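Local coordinates for conserved hypothetical protein (Pyrococcus furiosus, PDB 1Y81) that is of unknown function but belongs to the CoA-binding family of Rossmann-like folds and holds a bound coenzyme A, at residues Glu43-Asn48 against Glu65-Val70; Ile33-Leu38 against Glu53-Lys58; Gly21-Pro26 against Pro49-Ile54. One frame throughout, in Å; residues are numbered along the deposited sequence.

How the contacts relate
All three contacts lie in one Rossmann-like CoA-binding domain, and their segments interleave along the chain in the order 21-26, 33-38, 43-48, 49-54 with 53-58, and 65-70. Strand 43-47, an outermost strand of the parallel sheet, is the common element: one face meets the loop 65-70 in contact 1, while Val44 on the other packs on Leu34 and Leu37 of contact 2. Contacts 2 and 3 share Glu53 and Ile54, their centres about 9 Å apart; contact 1 is centred about 11 Å from contact 2 and 13 Å from contact 3. Contacts 1 and 3 both touch coenzyme A, so the strand that packs on the helix also delivers residues to the coenzyme A pocket.

Contact 1: Glu43-Asn48 against Glu65-Val70; sequences EVLPVN and ELPKDV. With COA (coenzyme A), chain C.
ND2 of Asn48 is gripped by three acceptors at once. Two belong to the 3'-phosphate group of coenzyme A: ND2 donates to O7A at 3.3 Å with an N-H...O angle of 142°, and to the ester oxygen O3B at 3.1 Å, a bent and weak bond of 129°. The third is the backbone oxygen of Ala22. OD1 of the same amide accepts from Asn50 N, which fixes which way round the flat group is held; asparagine suits the place because it both donates and accepts on a short stem. Its CG lies anti to the backbone N (chi1 -175°), which carries the amide to the ligand. One residue earlier, Val47 O lies 3.2 Å from C2A of the adenine.

Away from the ligand the contact is wholly apolar. Leu45 and Val47 leave the same face of the edge strand 43-47 and bridge a backbone separation of 8.1 Å between Leu45 CA and Leu66 CA. Leu45 CD2 does most of the touching: it rests on the proline ring at Pro67 CG, 3.6 Å away, and has Leu66 CD2 and Val70 CG2 as further neighbours, each at 4.1 Å. Val47 and Leu66 meet tip to tip, CG2 to CD2, at 3.7 Å. Pro67 also begins the type I turn that ends at Val70, closed by a weak bond from Val70 N to Pro67 O, and this turn brings Val70 back to the sheet. Leu66 and Val70 both extend onto Ala18 of strand 16-20, while Asp69 pairs with Lys16.

Branched and ring carbons thus join loop to strand by close packing and burial, without directional bonds; the hydrogen bonds to coenzyme A are made just past the strand's C-terminal end, at its 3'-phosphate.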
# COMPACT_ATOMS: atom_id res chain seq x y z
N GLU A 43 0.90 -4.07 12.42
CA GLU A 43 2.01 -4.70 11.71
C GLU A 43 2.07 -4.09 10.29
O GLU A 43 1.09 -4.15 9.53
CB GLU A 43 1.79 -6.22 11.66
CG GLU A 43 2.80 -7.01 10.84
CD GLU A 43 2.65 -8.54 11.02
OE1 GLU A 43 3.49 -9.28 10.45
OE2 GLU A 43 1.71 -8.98 11.72
N VAL A 44 3.20 -3.50 9.95
CA VAL A 44 3.32 -2.80 8.67
C VAL A 44 4.50 -3.31 7.85
O VAL A 44 5.63 -3.37 8.33
CB VAL A 44 3.36 -1.25 8.81
CG1 VAL A 44 3.12 -0.60 7.45
CG2 VAL A 44 2.30 -0.75 9.82
N LEU A 45 4.20 -3.70 6.62
CA LEU A 45 5.18 -4.29 5.74
C LEU A 45 5.45 -3.29 4.63
O LEU A 45 4.65 -3.16 3.71
CB LEU A 45 4.67 -5.62 5.16
CG LEU A 45 4.78 -6.85 6.10
CD1 LEU A 45 3.88 -6.72 7.31
CD2 LEU A 45 4.44 -8.11 5.35
N PRO A 46 6.60 -2.59 4.70
CA PRO A 46 6.93 -1.65 3.64
C PRO A 46 7.19 -2.32 2.29
O PRO A 46 7.76 -3.43 2.22
CB PRO A 46 8.21 -0.95 4.14
CG PRO A 46 8.63 -1.65 5.34
CD PRO A 46 7.62 -2.65 5.76
N VAL A 47 6.79 -1.65 1.21
CA VAL A 47 7.05 -2.15 -0.11
C VAL A 47 7.64 -1.02 -0.97
O VAL A 47 6.95 -0.03 -1.28
CB VAL A 47 5.76 -2.74 -0.78
CG1 VAL A 47 6.03 -3.15 -2.21
CG2 VAL A 47 5.11 -3.88 0.12
N ASN A 48 8.90 -1.17 -1.34
CA ASN A 48 9.64 -0.17 -2.13
C ASN A 48 10.98 -0.78 -2.56
O ASN A 48 11.79 -1.12 -1.71
CB ASN A 48 9.85 1.13 -1.33
CG ASN A 48 10.51 2.26 -2.18
OD1 ASN A 48 11.27 2.00 -3.12
ND2 ASN A 48 10.19 3.50 -1.85
N GLU A 65 5.88 -10.61 -3.43
CA GLU A 65 6.67 -11.23 -2.35
C GLU A 65 6.00 -11.19 -0.98
O GLU A 65 6.53 -11.76 -0.02
CB GLU A 65 8.03 -10.54 -2.23
CG GLU A 65 8.90 -10.61 -3.45
CD GLU A 65 10.10 -9.68 -3.35
OE1 GLU A 65 10.27 -9.00 -2.31
OE2 GLU A 65 10.88 -9.63 -4.33
N LEU A 66 4.86 -10.51 -0.89
CA LEU A 66 4.19 -10.33 0.38
C LEU A 66 3.60 -11.65 0.89
O LEU A 66 3.18 -12.50 0.08
CB LEU A 66 3.06 -9.30 0.27
CG LEU A 66 3.43 -7.82 0.10
CD1 LEU A 66 2.17 -7.04 -0.32
CD2 LEU A 66 4.04 -7.23 1.37
N PRO A 67 3.57 -11.84 2.22
CA PRO A 67 2.80 -12.96 2.78
C PRO A 67 1.31 -12.83 2.49
O PRO A 67 0.77 -11.72 2.44
CB PRO A 67 3.07 -12.87 4.29
CG PRO A 67 3.61 -11.52 4.52
CD PRO A 67 4.29 -11.08 3.26
N LYS A 68 0.65 -13.97 2.31
CA LYS A 68 -0.73 -13.99 1.85
C LYS A 68 -1.75 -13.50 2.90
O LYS A 68 -2.91 -13.24 2.56
CB LYS A 68 -1.09 -15.39 1.31
CG LYS A 68 -0.13 -15.90 0.21
CD LYS A 68 -0.29 -15.14 -1.12
CE LYS A 68 0.84 -15.48 -2.10
NZ LYS A 68 0.74 -14.71 -3.39
N ASP A 69 -1.31 -13.36 4.15
CA ASP A 69 -2.18 -12.93 5.26
C ASP A 69 -2.20 -11.40 5.50
O ASP A 69 -2.69 -10.94 6.53
CB ASP A 69 -1.83 -13.69 6.55
CG ASP A 69 -0.48 -13.32 7.12
OD1 ASP A 69 0.33 -12.69 6.40
OD2 ASP A 69 -0.21 -13.66 8.29
N VAL A 70 -1.67 -10.62 4.55
CA VAL A 70 -1.80 -9.16 4.59
C VAL A 70 -3.28 -8.77 4.43
O VAL A 70 -3.95 -9.26 3.52
CB VAL A 70 -0.89 -8.50 3.50
CG1 VAL A 70 -1.28 -7.06 3.21
CG2 VAL A 70 0.59 -8.59 3.91
N1A COA C . 6.67 0.02 -5.70
C2A COA C . 6.85 0.58 -4.46
N3A COA C . 7.23 1.89 -4.34
C4A COA C . 7.47 2.63 -5.46
C5A COA C . 7.30 2.09 -6.73
C6A COA C . 6.89 0.77 -6.86
N6A COA C . 6.73 0.23 -8.05
N7A COA C . 7.59 3.06 -7.64
C8A COA C . 7.92 4.19 -6.96
N9A COA C . 7.86 3.93 -5.62
C1B COA C . 8.18 4.83 -4.49
C2B COA C . 9.03 6.03 -4.90
O2B COA C . 10.39 5.68 -5.27
C3B COA C . 8.86 6.87 -3.63
O3B COA C . 9.73 6.48 -2.58
P3B COA C . 11.22 7.13 -2.44
O7A COA C . 12.23 6.05 -2.18
O8A COA C . 11.14 8.08 -1.29
O9A COA C . 11.59 7.75 -3.75
C4B COA C . 7.43 6.57 -3.16
O4B COA C . 7.04 5.36 -3.83
C5B COA C . 6.44 7.71 -3.45
O5B COA C . 6.48 7.96 -4.84
P1A COA C . 6.75 9.44 -5.41
O1A COA C . 6.94 9.38 -6.91
O2A COA C . 7.90 10.07 -4.64
O3A COA C . 5.34 10.13 -5.08
P2A COA C . 5.10 11.32 -4.03
O4A COA C . 5.78 12.58 -4.52
O5A COA C . 5.47 11.02 -2.63
O6A COA C . 3.51 11.50 -4.09
CBP COA C . 1.23 10.77 -4.21
CCP COA C . 2.64 10.47 -3.67
CDP COA C . 0.32 9.62 -3.75
CEP COA C . 1.25 10.78 -5.73
CAP COA C . 0.73 12.14 -3.70
OAP COA C . -0.52 12.46 -4.29
C9P COA C . 0.60 12.02 -2.21
O9P COA C . 1.68 12.40 -1.42
N8P COA C . -0.54 11.50 -1.75
C7P COA C . -0.84 11.20 -0.35
C6P COA C . -1.24 12.38 0.46
C5P COA C . -1.59 11.89 1.83
O5P COA C . -1.30 10.74 2.24
N4P COA C . -2.20 12.82 2.52
C3P COA C . -2.68 12.71 3.86
C2P COA C . -4.16 13.07 3.92
S1P COA C . -5.16 11.87 2.97

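Contact 2: Ile33-Leu38 against Glu53-Lys58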
# COMPACT_ATOMS: atom_id res chain seq x y z
N ILE A 33 3.30 7.83 7.18
CA ILE A 33 2.26 6.81 7.37
C ILE A 33 2.84 5.58 8.09
O ILE A 33 2.26 5.11 9.07
CB ILE A 33 1.59 6.42 6.04
CG1 ILE A 33 0.85 7.64 5.45
CG2 ILE A 33 0.63 5.20 6.22
CD1 ILE A 33 0.48 7.45 4.00
N LEU A 34 3.99 5.09 7.61
CA LEU A 34 4.65 3.93 8.22
C LEU A 34 4.84 4.13 9.72
O LEU A 34 4.46 3.25 10.53
CB LEU A 34 6.01 3.66 7.56
CG LEU A 34 6.85 2.48 8.10
CD1 LEU A 34 6.04 1.21 8.18
CD2 LEU A 34 8.04 2.25 7.20
N LYS A 35 5.42 5.28 10.09
CA LYS A 35 5.65 5.61 11.52
C LYS A 35 4.33 5.71 12.29
O LYS A 35 4.21 5.15 13.39
CB LYS A 35 6.49 6.88 11.68
CG LYS A 35 7.93 6.68 11.26
CD LYS A 35 8.80 7.86 11.58
CE LYS A 35 10.19 7.70 10.96
NZ LYS A 35 10.92 9.01 10.81
N ASP A 36 3.35 6.40 11.70
CA ASP A 36 2.03 6.55 12.34
C ASP A 36 1.37 5.20 12.63
O ASP A 36 0.91 4.95 13.77
CB ASP A 36 1.09 7.39 11.48
CG ASP A 36 -0.27 7.58 12.14
OD1 ASP A 36 -0.34 8.34 13.13
OD2 ASP A 36 -1.24 6.95 11.69
N LEU A 37 1.31 4.33 11.62
CA LEU A 37 0.63 3.03 11.75
C LEU A 37 1.33 2.10 12.75
O LEU A 37 0.65 1.41 13.53
CB LEU A 37 0.47 2.35 10.40
CG LEU A 37 -0.47 3.07 9.41
CD1 LEU A 37 -0.54 2.30 8.10
CD2 LEU A 37 -1.88 3.30 10.00
N LEU A 38 2.67 2.12 12.76
CA LEU A 38 3.46 1.38 13.76
C LEU A 38 3.19 1.86 15.18
O LEU A 38 3.09 1.05 16.11
CB LEU A 38 4.97 1.48 13.47
CG LEU A 38 5.50 0.78 12.23
CD1 LEU A 38 6.94 1.20 12.01
CD2 LEU A 38 5.36 -0.76 12.32
N GLU A 53 15.48 -2.17 4.02
CA GLU A 53 14.77 -2.01 5.31
C GLU A 53 14.33 -0.57 5.51
O GLU A 53 14.98 0.36 5.02
CB GLU A 53 15.62 -2.47 6.52
CG GLU A 53 16.97 -1.71 6.74
CD GLU A 53 16.82 -0.31 7.38
OE1 GLU A 53 15.87 -0.05 8.13
OE2 GLU A 53 17.69 0.56 7.12
N ILE A 54 13.21 -0.40 6.21
CA ILE A 54 12.79 0.91 6.71
C ILE A 54 12.39 0.79 8.19
O ILE A 54 11.60 -0.07 8.54
CB ILE A 54 11.61 1.53 5.89
CG1 ILE A 54 11.91 1.51 4.39
CG2 ILE A 54 11.30 2.97 6.40
CD1 ILE A 54 10.72 1.93 3.51
N GLU A 55 12.95 1.67 9.04
CA GLU A 55 12.75 1.59 10.51
C GLU A 55 13.14 0.18 11.03
O GLU A 55 12.56 -0.32 12.00
CB GLU A 55 11.32 1.98 10.92
CG GLU A 55 10.99 3.49 10.77
CD GLU A 55 11.88 4.37 11.61
OE1 GLU A 55 11.79 4.29 12.85
OE2 GLU A 55 12.68 5.15 11.04
N GLY A 56 14.10 -0.44 10.35
CA GLY A 56 14.59 -1.77 10.72
C GLY A 56 13.73 -2.89 10.16
O GLY A 56 14.10 -4.05 10.22
N LEU A 57 12.57 -2.53 9.62
CA LEU A 57 11.64 -3.51 9.07
C LEU A 57 12.01 -3.93 7.66
O LEU A 57 12.30 -3.09 6.81
CB LEU A 57 10.20 -2.96 9.06
CG LEU A 57 9.56 -2.61 10.40
CD1 LEU A 57 8.26 -1.86 10.16
CD2 LEU A 57 9.33 -3.89 11.25
N LYS A 58 11.97 -5.24 7.41
CA LYS A 58 12.18 -5.80 6.09
C LYS A 58 11.28 -5.05 5.06
O LYS A 58 10.06 -4.94 5.26
CB LYS A 58 11.83 -7.29 6.11
CG LYS A 58 11.55 -7.90 4.74
CD LYS A 58 12.79 -8.15 3.99
CE LYS A 58 12.50 -8.82 2.66
NZ LYS A 58 13.80 -9.23 2.04
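Leu34 presses its CD2 methyl onto the CG2 branch of Ile54, 3.4 Å away and tighter than usual carbon contact, as the two side chains cross obliquely. CG of Leu34 stands anti to the backbone N (chi1 179°), reaching out from helix 29-39 toward the hairpin. A turn further along the helix, Leu38 meets Leu57 tip to tip: Leu57 CD1 fits between the two methyls of Leu38, at 3.8 Å from CD1 and from CD2 alike. Leucines four residues apart suit this helix face, for both point the same way and offer forked ends to the opposing branches.

At the exposed margin Lys35 and Glu55 cross at about a right angle. It is the carbon CE of Lys35 that lies against Glu55 OE2, at 3.6 Å; NZ remains 4.2 Å from OE2, beyond a salt bridge, and makes a weak hydrogen bond to Asn31 OD1 instead. Any attraction between the charges is therefore probably modest.

The hairpin has its own fastening. Ile54 N donates to Leu57 O and Leu57 N to Ile54 O, each at 2.9 Å, and Glu55 and Gly56 form the type I' turn between them. Both have positive phi, a conformation that suits glycine at the second place. Gly56 N also donates to Glu53 OE1 at 2.9 Å, nearly along the carboxylate C-O axis, which ties the turn to the strand before it.

This is a beta hairpin with a two-residue type I' turn, laid against the helix of a beta-alpha-beta crossover, the unit joining strands 16-20 and 43-47 in a Rossmann-like fold.

Contact 3: Gly21-Pro26 against Pro49-Ile54. With COA (coenzyme A), chain C.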
# COMPACT_ATOMS: atom_id res chain seq x y z
N GLY A 21 5.04 2.23 -1.58
CA GLY A 21 5.56 3.59 -1.55
C GLY A 21 6.11 4.01 -0.20
O GLY A 21 6.47 5.19 -0.01
N ALA A 22 6.20 3.07 0.75
CA ALA A 22 6.89 3.32 2.02
C ALA A 22 8.27 3.87 1.69
O ALA A 22 8.87 3.46 0.74
CB ALA A 22 7.04 2.04 2.83
N SER A 23 8.75 4.82 2.51
CA SER A 23 10.00 5.50 2.21
C SER A 23 10.79 5.75 3.47
O SER A 23 10.21 5.81 4.56
CB SER A 23 9.71 6.83 1.53
OG SER A 23 10.92 7.51 1.26
N LYS A 24 12.12 5.88 3.32
CA LYS A 24 12.99 6.31 4.41
C LYS A 24 13.04 7.83 4.52
O LYS A 24 13.55 8.37 5.50
CB LYS A 24 14.40 5.78 4.20
CG LYS A 24 14.59 4.32 4.51
CD LYS A 24 16.01 3.89 4.13
CE LYS A 24 16.94 4.00 5.28
NZ LYS A 24 16.87 2.77 6.11
N ASN A 25 12.55 8.53 3.48
CA ASN A 25 12.52 9.99 3.45
C ASN A 25 11.45 10.54 4.40
O ASN A 25 10.25 10.38 4.13
CB ASN A 25 12.29 10.49 2.01
CG ASN A 25 12.32 12.02 1.89
OD1 ASN A 25 12.29 12.75 2.90
ND2 ASN A 25 12.38 12.51 0.65
N PRO A 26 11.87 11.18 5.53
CA PRO A 26 10.88 11.65 6.53
C PRO A 26 9.89 12.70 6.01
O PRO A 26 8.82 12.88 6.62
CB PRO A 26 11.74 12.21 7.67
CG PRO A 26 13.10 12.47 7.04
CD PRO A 26 13.26 11.49 5.92
N PRO A 49 11.20 -0.94 -3.89
CA PRO A 49 12.46 -1.53 -4.43
C PRO A 49 13.75 -0.77 -4.04
O PRO A 49 14.84 -1.35 -4.12
CB PRO A 49 12.28 -1.46 -5.95
CG PRO A 49 10.82 -1.23 -6.19
CD PRO A 49 10.25 -0.58 -4.96
N ASN A 50 13.63 0.50 -3.63
CA ASN A 50 14.80 1.33 -3.24
C ASN A 50 15.46 0.95 -1.91
O ASN A 50 16.64 1.29 -1.67
CB ASN A 50 14.43 2.82 -3.16
CG ASN A 50 14.22 3.47 -4.52
OD1 ASN A 50 13.57 4.52 -4.61
ND2 ASN A 50 14.77 2.89 -5.57
N TYR A 51 14.69 0.31 -1.02
CA TYR A 51 15.13 0.08 0.36
C TYR A 51 15.10 -1.38 0.70
O TYR A 51 14.15 -2.08 0.34
CB TYR A 51 14.28 0.90 1.35
CG TYR A 51 14.16 2.35 0.93
CD1 TYR A 51 15.28 3.17 0.92
CD2 TYR A 51 12.93 2.88 0.52
CE1 TYR A 51 15.20 4.49 0.52
CE2 TYR A 51 12.83 4.22 0.12
CZ TYR A 51 13.98 5.01 0.11
OH TYR A 51 13.94 6.33 -0.29
N ASP A 52 16.13 -1.86 1.40
CA ASP A 52 16.12 -3.23 1.90
C ASP A 52 15.46 -3.30 3.30
O ASP A 52 14.95 -4.35 3.69
CB ASP A 52 17.52 -3.86 1.90
CG ASP A 52 18.41 -3.32 2.98
OD1 ASP A 52 18.38 -2.09 3.22
OD2 ASP A 52 19.15 -4.13 3.60
N GLU A 53 15.48 -2.17 4.02
CA GLU A 53 14.77 -2.01 5.31
C GLU A 53 14.33 -0.57 5.51
O GLU A 53 14.98 0.36 5.02
CB GLU A 53 15.62 -2.47 6.52
CG GLU A 53 16.97 -1.71 6.74
CD GLU A 53 16.82 -0.31 7.38
OE1 GLU A 53 15.87 -0.05 8.13
OE2 GLU A 53 17.69 0.56 7.12
N ILE A 54 13.21 -0.40 6.21
CA ILE A 54 12.79 0.91 6.71
C ILE A 54 12.39 0.79 8.19
O ILE A 54 11.60 -0.07 8.54
CB ILE A 54 11.61 1.53 5.89
CG1 ILE A 54 11.91 1.51 4.39
CG2 ILE A 54 11.30 2.97 6.40
CD1 ILE A 54 10.72 1.93 3.51
N1A COA C . 6.67 0.02 -5.70
C2A COA C . 6.85 0.58 -4.46
N3A COA C . 7.23 1.89 -4.34
C4A COA C . 7.47 2.63 -5.46
C5A COA C . 7.30 2.09 -6.73
C6A COA C . 6.89 0.77 -6.86
N6A COA C . 6.73 0.23 -8.05
N7A COA C . 7.59 3.06 -7.64
C8A COA C . 7.92 4.19 -6.96
N9A COA C . 7.86 3.93 -5.62
C1B COA C . 8.18 4.83 -4.49
C2B COA C . 9.03 6.03 -4.90
O2B COA C . 10.39 5.68 -5.27
C3B COA C . 8.86 6.87 -3.63
O3B COA C . 9.73 6.48 -2.58
P3B COA C . 11.22 7.13 -2.44
O7A COA C . 12.23 6.05 -2.18
O8A COA C . 11.14 8.08 -1.29
O9A COA C . 11.59 7.75 -3.75
C4B COA C . 7.43 6.57 -3.16
O4B COA C . 7.04 5.36 -3.83
C5B COA C . 6.44 7.71 -3.45
O5B COA C . 6.48 7.96 -4.84
P1A COA C . 6.75 9.44 -5.41
O1A COA C . 6.94 9.38 -6.91
O2A COA C . 7.90 10.07 -4.64
O3A COA C . 5.34 10.13 -5.08
P2A COA C . 5.10 11.32 -4.03
O4A COA C . 5.78 12.58 -4.52
O5A COA C . 5.47 11.02 -2.63
O6A COA C . 3.51 11.50 -4.09
CBP COA C . 1.23 10.77 -4.21
CCP COA C . 2.64 10.47 -3.67
CDP COA C . 0.32 9.62 -3.75
CEP COA C . 1.25 10.78 -5.73
CAP COA C . 0.73 12.14 -3.70
OAP COA C . -0.52 12.46 -4.29
C9P COA C . 0.60 12.02 -2.21
O9P COA C . 1.68 12.40 -1.42
N8P COA C . -0.54 11.50 -1.75
C7P COA C . -0.84 11.20 -0.35
C6P COA C . -1.24 12.38 0.46
C5P COA C . -1.59 11.89 1.83
O5P COA C . -1.30 10.74 2.24
N4P COA C . -2.20 12.82 2.52
C3P COA C . -2.68 12.71 3.86
C2P COA C . -4.16 13.07 3.92
S1P COA C . -5.16 11.87 2.97
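The loop following strand 16-20 lies beside the chain that enters strand 53-54, closest at Lys24 CA and Ile54 CA, 5.9 Å apart. From here the Lys24 side chain runs across one face of the Tyr51 ring, in a CH-pi contact with CG 20° off the ring normal. Asn50 CB covers the opposite face, so the ring is held between Lys24 and Asn50 CB. Lys24 CD comes closest, 3.4 Å from Tyr51 CD1, and the bends at chi3 (93°) and chi4 then carry NZ off the rim to Glu53: a salt bridge of 2.6 Å from NZ to OE2 and a hydrogen bond to the backbone O, approached from above the carbonyl plane. Lysine suits the spot because one side chain offers both an apolar stem and a charged end.

Nearer the sheet, Ile54 places CD1 against Ala22 CB at 3.7 Å, and its CG2 branch touches Ser23 O; the small alanine allows this close fit.

Two hydroxyls point to the 3'-phosphate of coenzyme A. Tyr51 OH donates to O7A at 2.6 Å and Ser23 OG donates to O8A at 2.6 Å. O7A approaches the tyrosine obliquely and crowds its ring carbon CE2, 3.0 Å away. Ser23 OG also accepts from Asn25 N at 2.9 Å, with an N-H...O angle of 159°, forming an ST turn that positions the hydroxyl. Gly21, with positive phi and no side chain, lets its CA lie close to the ribose oxygen O4B.

The phosphate is thus met by two neutral donors through short bonds. Each segment gives one hydroxyl to the same group, so its oxygens O7A and O8A are held by different segments.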